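PDB 3TQT: D-alanine--D-alanine ligase from Coxiella burnetii, which catalyses the ATP-dependent joining of two D-alanine molecules into D-alanyl-D-alanine, a building block of peptidoglycan. Local coordinates for residues V170-R173 against L174-W178; V209-V212 against F213-D217; T160-P163 against R164-T167; V199-E202 against T203-T206. All blocks are in the same frame, centred on the assembly; numbering follows the deposited sequence.

Contact 1: V170-R173 against L174-W178; sequences VYQR and LLDRW
Helix 170-177 of the ATP-grasp domain carries, one turn apart, the pairs V170 with L174, Y171 with L175 and Q172 with D176, the first two apolar and the third polar. Regular i to i+4 backbone bonds hold the turns, among them L175 N to Y171 O at 2.8 Å. The Y171-L175 pair is a CH-pi contact: CD1 of L175 sits over one face of the Y171 ring, 3.4 Å from its centroid and only 16° off the normal. L175 CD2 stands on the same side but beyond the rim, near the hydroxyl end, 3.6 Å from Y171 CE2. CG of Y171 is anti to the backbone N (chi1 -177°), and the ring extends along the helix toward its C-terminal end, beside L175. V170 and L174 run side by side, CG1 of V170 lying 3.7 Å from CD1 of L174. These apolar residues face the sheet, L174 packing on V221 and H159 and Y171 on L183, while the Y171 ring also meets that of F205. Q172 and D176 lie on the exposed flank. There the chain of Q172 bends at chi2 and brings its amide across to the aspartate, the two planes 42° apart. Q172 NE2 donates to D176 OD1 at 3.2 Å, the acceptor lying near the amide plane but the donor standing well above the carboxylate plane.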
# COMPACT_ATOMS: atom_id res chain seq x y z
N VAL A 170 -8.44 28.68 -7.05
CA VAL A 170 -8.05 27.87 -5.89
C VAL A 170 -7.32 28.70 -4.85
O VAL A 170 -7.67 28.65 -3.67
CB VAL A 170 -7.20 26.66 -6.29
CG1 VAL A 170 -6.77 25.88 -5.03
CG2 VAL A 170 -7.99 25.76 -7.22
N TYR A 171 -6.31 29.44 -5.28
CA TYR A 171 -5.55 30.29 -4.38
C TYR A 171 -6.48 31.14 -3.54
O TYR A 171 -6.38 31.15 -2.31
CB TYR A 171 -4.60 31.19 -5.17
CG TYR A 171 -3.72 32.06 -4.31
CD1 TYR A 171 -2.75 31.49 -3.50
CD2 TYR A 171 -3.85 33.45 -4.31
CE1 TYR A 171 -1.93 32.28 -2.71
CE2 TYR A 171 -3.04 34.25 -3.52
CZ TYR A 171 -2.08 33.65 -2.72
OH TYR A 171 -1.26 34.41 -1.93
N GLN A 172 -7.39 31.85 -4.21
CA GLN A 172 -8.29 32.77 -3.53
C GLN A 172 -9.20 32.05 -2.54
O GLN A 172 -9.45 32.55 -1.45
CB GLN A 172 -9.15 33.55 -4.53
CG GLN A 172 -9.88 34.71 -3.87
CD GLN A 172 -8.91 35.62 -3.15
OE1 GLN A 172 -8.04 36.21 -3.77
NE2 GLN A 172 -9.03 35.70 -1.83
N ARG A 173 -9.69 30.89 -2.94
CA ARG A 173 -10.58 30.12 -2.09
C ARG A 173 -9.84 29.62 -0.87
O ARG A 173 -10.41 29.55 0.22
CB ARG A 173 -11.19 28.94 -2.85
CG ARG A 173 -11.86 27.93 -1.94
CD ARG A 173 -12.74 26.94 -2.71
NE ARG A 173 -12.01 26.26 -3.77
CZ ARG A 173 -11.96 26.70 -5.03
NH1 ARG A 173 -12.59 27.81 -5.38
NH2 ARG A 173 -11.27 26.02 -5.94
N LEU A 174 -8.57 29.30 -1.03
CA LEU A 174 -7.78 28.83 0.10
C LEU A 174 -7.42 29.98 1.02
O LEU A 174 -7.46 29.83 2.24
CB LEU A 174 -6.53 28.08 -0.39
CG LEU A 174 -6.89 26.78 -1.13
CD1 LEU A 174 -5.65 26.02 -1.52
CD2 LEU A 174 -7.78 25.90 -0.27
N LEU A 175 -7.09 31.13 0.44
CA LEU A 175 -6.87 32.32 1.26
C LEU A 175 -8.13 32.63 2.06
O LEU A 175 -8.06 32.97 3.23
CB LEU A 175 -6.46 33.52 0.41
CG LEU A 175 -4.95 33.73 0.28
CD1 LEU A 175 -4.33 32.58 -0.47
CD2 LEU A 175 -4.66 35.05 -0.43
N ASP A 176 -9.29 32.46 1.44
CA ASP A 176 -10.56 32.75 2.11
C ASP A 176 -10.81 31.77 3.23
O ASP A 176 -11.42 32.12 4.24
CB ASP A 176 -11.73 32.67 1.13
CG ASP A 176 -11.74 33.82 0.14
OD1 ASP A 176 -11.15 34.87 0.43
OD2 ASP A 176 -12.35 33.67 -0.95
N ARG A 177 -10.36 30.53 3.04
CA ARG A 177 -10.61 29.47 3.99
C ARG A 177 -9.63 29.55 5.14
O ARG A 177 -9.96 29.21 6.27
CB ARG A 177 -10.47 28.10 3.30
CG ARG A 177 -10.73 26.93 4.24
CD ARG A 177 -10.35 25.61 3.60
NE ARG A 177 -11.00 25.39 2.31
CZ ARG A 177 -10.85 24.29 1.58
NH1 ARG A 177 -10.08 23.30 2.02
NH2 ARG A 177 -11.47 24.18 0.42
N TRP A 178 -8.42 30.00 4.83
CA TRP A 178 -7.37 30.03 5.83
C TRP A 178 -6.95 31.48 6.14
O TRP A 178 -6.61 31.78 7.28
CB TRP A 178 -6.17 29.20 5.36
CG TRP A 178 -6.53 27.75 5.04
CD1 TRP A 178 -7.49 26.98 5.65
CD2 TRP A 178 -5.94 26.91 4.03
NE1 TRP A 178 -7.54 25.73 5.07
CE2 TRP A 178 -6.59 25.66 4.08
CE3 TRP A 178 -4.92 27.10 3.09
CZ2 TRP A 178 -6.26 24.60 3.23
CZ3 TRP A 178 -4.59 26.04 2.24
CH2 TRP A 178 -5.26 24.81 2.32

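Contact 2: V209-V212 against F213-D217; sequences VKEV and FRYDD
E211 and Y215 meet through a short hydrogen bond, in which Y215 OH donates to E211 OE2 at 2.6 Å. The hydroxyl comes from far above the carboxylate plane, and ring and carboxylate are turned 67° against each other. E211 reaches this position because its chain bends at chi2 (90°) back toward the tyrosine. The backbone of the same residue packs against the ring: E211 O stands over the centre of the Y215 ring, 3.6 Å above its plane. R214 passes E211 at a slant, guanidinium and carboxylate planes 20° apart, and R214 NE stays 4.2 Å from E211 OE1, beyond a salt bridge. Along the apolar side, V209 CG1 touches F213 CE2 at 3.4 Å. The backbone sets these side chains in place by tightening as helix 202-212 runs out. R214 N donates to E211 O, and V212 O takes two bonds, from Y215 N at 2.8 Å and from D216 N at 3.0 Å. D216 OD2 is in turn held by S189 OG, and Y215 packs on L190 and V194, in a loop that in ATP-grasp relatives folds over the nucleotide. C364 and K368 of the second subunit pack on R214 and Y215. Beneath, V209 and V212 seat the end of the helix on V185 of strand 183-187 and L219 of strand 219-223.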
# COMPACT_ATOMS: atom_id res chain seq x y z
N VAL A 209 2.53 25.35 -8.32
CA VAL A 209 1.71 24.22 -8.68
C VAL A 209 2.29 23.54 -9.91
O VAL A 209 2.42 22.32 -9.95
CB VAL A 209 0.26 24.63 -8.94
CG1 VAL A 209 -0.48 23.54 -9.71
CG2 VAL A 209 -0.44 24.93 -7.62
N LYS A 210 2.66 24.35 -10.89
CA LYS A 210 3.26 23.84 -12.11
C LYS A 210 4.55 23.09 -11.79
O LYS A 210 4.80 22.00 -12.31
CB LYS A 210 3.53 25.00 -13.09
CG LYS A 210 4.19 24.59 -14.39
CD LYS A 210 4.09 25.70 -15.44
CE LYS A 210 4.65 25.25 -16.79
NZ LYS A 210 4.11 26.08 -17.90
N GLU A 211 5.36 23.68 -10.92
CA GLU A 211 6.65 23.10 -10.57
C GLU A 211 6.49 21.76 -9.87
O GLU A 211 7.14 20.78 -10.22
CB GLU A 211 7.43 24.06 -9.67
CG GLU A 211 8.57 23.42 -8.93
CD GLU A 211 9.87 23.45 -9.69
OE1 GLU A 211 9.84 23.50 -10.94
OE2 GLU A 211 10.93 23.44 -9.02
N VAL A 212 5.62 21.70 -8.86
CA VAL A 212 5.45 20.47 -8.12
C VAL A 212 4.90 19.35 -8.99
O VAL A 212 5.24 18.19 -8.81
CB VAL A 212 4.55 20.64 -6.90
CG1 VAL A 212 4.26 19.27 -6.28
CG2 VAL A 212 5.23 21.57 -5.88
N PHE A 213 4.05 19.70 -9.96
CA PHE A 213 3.53 18.69 -10.87
C PHE A 213 4.57 18.15 -11.83
O PHE A 213 4.29 17.22 -12.60
CB PHE A 213 2.33 19.19 -11.66
CG PHE A 213 1.05 19.18 -10.89
CD1 PHE A 213 0.74 18.14 -10.03
CD2 PHE A 213 0.16 20.23 -11.01
CE1 PHE A 213 -0.45 18.14 -9.32
CE2 PHE A 213 -1.03 20.23 -10.30
CZ PHE A 213 -1.32 19.19 -9.45
N ARG A 214 5.77 18.73 -11.81
CA ARG A 214 6.88 18.12 -12.52
C ARG A 214 7.48 16.97 -11.72
O ARG A 214 8.23 16.16 -12.26
CB ARG A 214 7.97 19.16 -12.83
CG ARG A 214 7.53 20.27 -13.78
CD ARG A 214 8.58 21.39 -13.85
NE ARG A 214 9.90 20.91 -14.25
CZ ARG A 214 10.31 20.77 -15.51
NH1 ARG A 214 9.49 21.08 -16.51
NH2 ARG A 214 11.54 20.33 -15.78
N TYR A 215 7.15 16.89 -10.43
CA TYR A 215 7.77 15.90 -9.53
C TYR A 215 6.81 14.82 -9.05
O TYR A 215 7.22 13.69 -8.80
CB TYR A 215 8.31 16.61 -8.30
CG TYR A 215 9.19 17.78 -8.62
CD1 TYR A 215 10.00 17.76 -9.74
CD2 TYR A 215 9.21 18.90 -7.80
CE1 TYR A 215 10.81 18.83 -10.05
CE2 TYR A 215 10.02 19.98 -8.11
CZ TYR A 215 10.82 19.93 -9.23
OH TYR A 215 11.63 20.99 -9.53
N ASP A 216 5.55 15.17 -8.87
CA ASP A 216 4.58 14.26 -8.27
C ASP A 216 3.28 14.42 -9.05
O ASP A 216 3.02 15.46 -9.64
CB ASP A 216 4.39 14.60 -6.79
CG ASP A 216 3.89 13.42 -5.97
OD1 ASP A 216 3.30 12.50 -6.57
OD2 ASP A 216 4.08 13.42 -4.73
N ASP A 217 2.44 13.40 -9.05
CA ASP A 217 1.22 13.50 -9.84
C ASP A 217 0.05 13.99 -9.00
O ASP A 217 -1.09 14.03 -9.46
CB ASP A 217 0.88 12.17 -10.52
CG ASP A 217 0.68 11.03 -9.54
OD1 ASP A 217 0.71 11.26 -8.32
OD2 ASP A 217 0.48 9.88 -10.01

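Contact 3: T160-P163 against R164-T167; sequences TLSP and RDAT
The carboxylate of D165 is the flat group that carries this contact: S162 N meets its OD2 on the anti side, 29° out of the carboxylate plane. The other flat group, the R164 guanidinium, has P163 CB lying obliquely to it. Both belong to a type I beta turn, S162 to D165, in which the chain leaves edge strand 159-161 on its way to helix 170-177. P163 and R164 occupy the two corner positions, where the ring of the proline suits the backbone angles of the first. The turn is closed by two bonds between its end residues. D165 N donates to S162 O at 3.0 Å, standing above the carbonyl plane, and in return S162 N gives its hydrogen to D165 OD2 at 2.7 Å along a nearly straight line (166°). The aspartate can answer in this way because its CG lies beside its own backbone N (chi1 -63°), which swings the carboxylate back over the start of the turn. OD2 of D165 also brushes the strand end, 3.6 Å from L161 CA, while CD2 of L161 packs against CB of D165 at 3.9 Å. Further out, L161 is bonded through its backbone to L219 of the neighbouring strand 219-223, P163 leans on F213, and R164 packs on G238 of the second subunit. S162 O receives a second donor besides D165 N: a water that gives one hydrogen to it at 2.7 Å and the other to D165 O at 2.8 Å, bridging the two carbonyl oxygens.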
# COMPACT_ATOMS: atom_id res chain seq x y z
N THR A 160 -6.00 19.14 -1.74
CA THR A 160 -5.33 18.35 -2.75
C THR A 160 -5.67 18.88 -4.15
O THR A 160 -6.80 19.28 -4.40
CB THR A 160 -5.78 16.88 -2.65
OG1 THR A 160 -5.34 16.34 -1.40
CG2 THR A 160 -5.22 16.05 -3.81
N LEU A 161 -4.68 18.91 -5.03
CA LEU A 161 -4.91 19.20 -6.44
C LEU A 161 -4.28 18.10 -7.27
O LEU A 161 -3.20 17.59 -6.95
CB LEU A 161 -4.27 20.52 -6.86
CG LEU A 161 -4.94 21.83 -6.43
CD1 LEU A 161 -4.11 22.99 -6.95
CD2 LEU A 161 -6.37 21.90 -6.96
N SER A 162 -4.96 17.74 -8.35
CA SER A 162 -4.40 16.84 -9.33
C SER A 162 -4.23 17.63 -10.62
O SER A 162 -4.78 18.71 -10.77
CB SER A 162 -5.32 15.64 -9.56
OG SER A 162 -5.37 14.85 -8.38
N PRO A 163 -3.44 17.08 -11.55
CA PRO A 163 -3.12 17.83 -12.76
C PRO A 163 -4.33 18.27 -13.57
O PRO A 163 -4.26 19.31 -14.22
CB PRO A 163 -2.26 16.84 -13.55
CG PRO A 163 -1.54 16.11 -12.47
CD PRO A 163 -2.60 15.89 -11.41
N ARG A 164 -5.43 17.53 -13.53
CA ARG A 164 -6.61 17.93 -14.31
C ARG A 164 -7.49 18.99 -13.64
O ARG A 164 -8.32 19.60 -14.31
CB ARG A 164 -7.42 16.70 -14.75
CG ARG A 164 -6.78 15.96 -15.92
CD ARG A 164 -7.14 14.48 -15.95
NE ARG A 164 -6.27 13.72 -16.84
CZ ARG A 164 -5.05 13.29 -16.53
NH1 ARG A 164 -4.54 13.56 -15.33
NH2 ARG A 164 -4.34 12.60 -17.41
N ASP A 165 -7.30 19.24 -12.35
CA ASP A 165 -8.06 20.27 -11.66
C ASP A 165 -7.66 21.66 -12.15
O ASP A 165 -6.49 21.95 -12.38
CB ASP A 165 -7.83 20.19 -10.15
CG ASP A 165 -8.31 18.90 -9.56
OD1 ASP A 165 -9.40 18.44 -9.97
OD2 ASP A 165 -7.61 18.32 -8.70
N ALA A 166 -8.65 22.54 -12.28
CA ALA A 166 -8.36 23.93 -12.58
C ALA A 166 -7.60 24.51 -11.39
O ALA A 166 -7.89 24.17 -10.25
CB ALA A 166 -9.64 24.70 -12.82
N THR A 167 -6.61 25.35 -11.66
CA THR A 167 -5.85 26.00 -10.60
C THR A 167 -6.40 27.40 -10.32
O THR A 167 -6.23 27.94 -9.22
CB THR A 167 -4.36 26.10 -10.99
OG1 THR A 167 -4.22 26.94 -12.15
CG2 THR A 167 -3.80 24.72 -11.29
O HOH W 1 -4.05 21.32 -11.17

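Contact 4: V199-E202 against T203-T206; sequences VKTE and TEFT
E204 lies against T201, K200 and V199 along its whole length. Its CB sits 3.3 Å from T201 OG1 and 3.9 Å from CB of V199. The next carbon, CG, keeps the same distance from the threonine oxygen, being turned beside the backbone N (chi1 -77°). From there the chain runs on extended, CD passing alongside T201 OG1 toward the backbone of K200. At the tip, E204 OE1 accepts from K200 N at 2.9 Å; the N-H comes in from above the carboxylate plane, 48° out of it. E204 OE1 also lies 3.6 Å from V199 CA, where strand 196-199 ends. E204 OE2 lies on the threonine side, 3.9 Å from T201 OG1. The backbone of E204 is gripped in turn, for E204 N donates to T201 OG1 at 3.0 Å with an angle of 162°. The next N-H, of F205, bonds to T201 O, the first i to i+4 bond. Behind these polar atoms V199 CG1 rests on E204 O, and V199 CG2 lies at the edge of the F205 ring, in the layer of side chains facing V185. T201 is thus the N-cap of helix 202-212, its hydroxyl oxygen satisfying a first-turn N-H. The glutamate three residues on returns a bond, but to the residue before the cap, so this strand-to-helix junction is a side-chain N-cap related to the capping box without matching its definition.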
# COMPACT_ATOMS: atom_id res chain seq x y z
N VAL A 199 4.45 30.00 -0.90
CA VAL A 199 3.91 30.96 -1.85
C VAL A 199 3.16 32.08 -1.12
O VAL A 199 2.42 31.84 -0.17
CB VAL A 199 2.96 30.30 -2.87
CG1 VAL A 199 3.69 29.19 -3.65
CG2 VAL A 199 1.72 29.75 -2.18
N LYS A 200 3.37 33.30 -1.60
CA LYS A 200 2.78 34.49 -0.99
C LYS A 200 1.87 35.24 -1.96
O LYS A 200 1.15 36.17 -1.55
CB LYS A 200 3.89 35.41 -0.48
CG LYS A 200 3.62 36.04 0.88
CD LYS A 200 4.66 37.11 1.21
CE LYS A 200 4.23 38.50 0.72
NZ LYS A 200 3.58 38.51 -0.63
N THR A 201 1.89 34.86 -3.23
CA THR A 201 1.04 35.52 -4.23
C THR A 201 0.34 34.51 -5.13
O THR A 201 0.73 33.36 -5.19
CB THR A 201 1.85 36.47 -5.14
OG1 THR A 201 2.75 35.70 -5.96
CG2 THR A 201 2.64 37.47 -4.33
N GLU A 202 -0.69 34.97 -5.85
CA GLU A 202 -1.40 34.13 -6.81
C GLU A 202 -0.43 33.58 -7.83
O GLU A 202 -0.46 32.40 -8.17
CB GLU A 202 -2.47 34.94 -7.55
CG GLU A 202 -2.92 34.28 -8.86
CD GLU A 202 -3.86 33.12 -8.62
OE1 GLU A 202 -4.78 33.30 -7.80
OE2 GLU A 202 -3.69 32.04 -9.24
N THR A 203 0.42 34.46 -8.34
CA THR A 203 1.41 34.09 -9.35
C THR A 203 2.38 33.04 -8.82
O THR A 203 2.67 32.07 -9.49
CB THR A 203 2.20 35.33 -9.83
OG1 THR A 203 1.31 36.23 -10.50
CG2 THR A 203 3.32 34.92 -10.79
N GLU A 204 2.87 33.24 -7.60
CA GLU A 204 3.75 32.26 -6.99
C GLU A 204 3.02 30.95 -6.86
O GLU A 204 3.61 29.88 -7.07
CB GLU A 204 4.26 32.74 -5.63
CG GLU A 204 5.37 33.78 -5.74
CD GLU A 204 5.80 34.35 -4.40
OE1 GLU A 204 5.65 33.66 -3.37
OE2 GLU A 204 6.29 35.49 -4.38
N PHE A 205 1.74 31.03 -6.51
CA PHE A 205 0.94 29.83 -6.30
C PHE A 205 0.92 28.99 -7.56
O PHE A 205 1.27 27.80 -7.54
CB PHE A 205 -0.49 30.20 -5.90
CG PHE A 205 -1.42 29.02 -5.86
CD1 PHE A 205 -1.35 28.09 -4.83
CD2 PHE A 205 -2.38 28.84 -6.84
CE1 PHE A 205 -2.20 27.02 -4.79
CE2 PHE A 205 -3.23 27.76 -6.81
CZ PHE A 205 -3.15 26.85 -5.78
N THR A 206 0.52 29.60 -8.67
CA THR A 206 0.36 28.82 -9.90
C THR A 206 1.72 28.36 -10.42
O THR A 206 1.84 27.27 -10.96
CB THR A 206 -0.43 29.58 -10.99
OG1 THR A 206 0.43 30.51 -11.64
CG2 THR A 206 -1.64 30.30 -10.40

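In the fold
Followed from the N terminus, the contacts come in the order 3, 1, 4, 2; all are local, and none nests in or crosses another. Contact 3 closes the turn leaving strand 159-161, and contact 1 follows in helix 170-177. After the hairpin of strands 183-187 and 196-199, contact 4 starts helix 202-212 and contact 2 ends it, ahead of strand 219-223. Spatial contacts join distant parts of this order: Y171 of contact 1 packs on E202 of contact 4, L161 of contact 3 reaches V170 and F205, and F213 of contact 2 lies against S162 and P163. Together they tie both helices to the four-stranded antiparallel sheet of the ATP-grasp region.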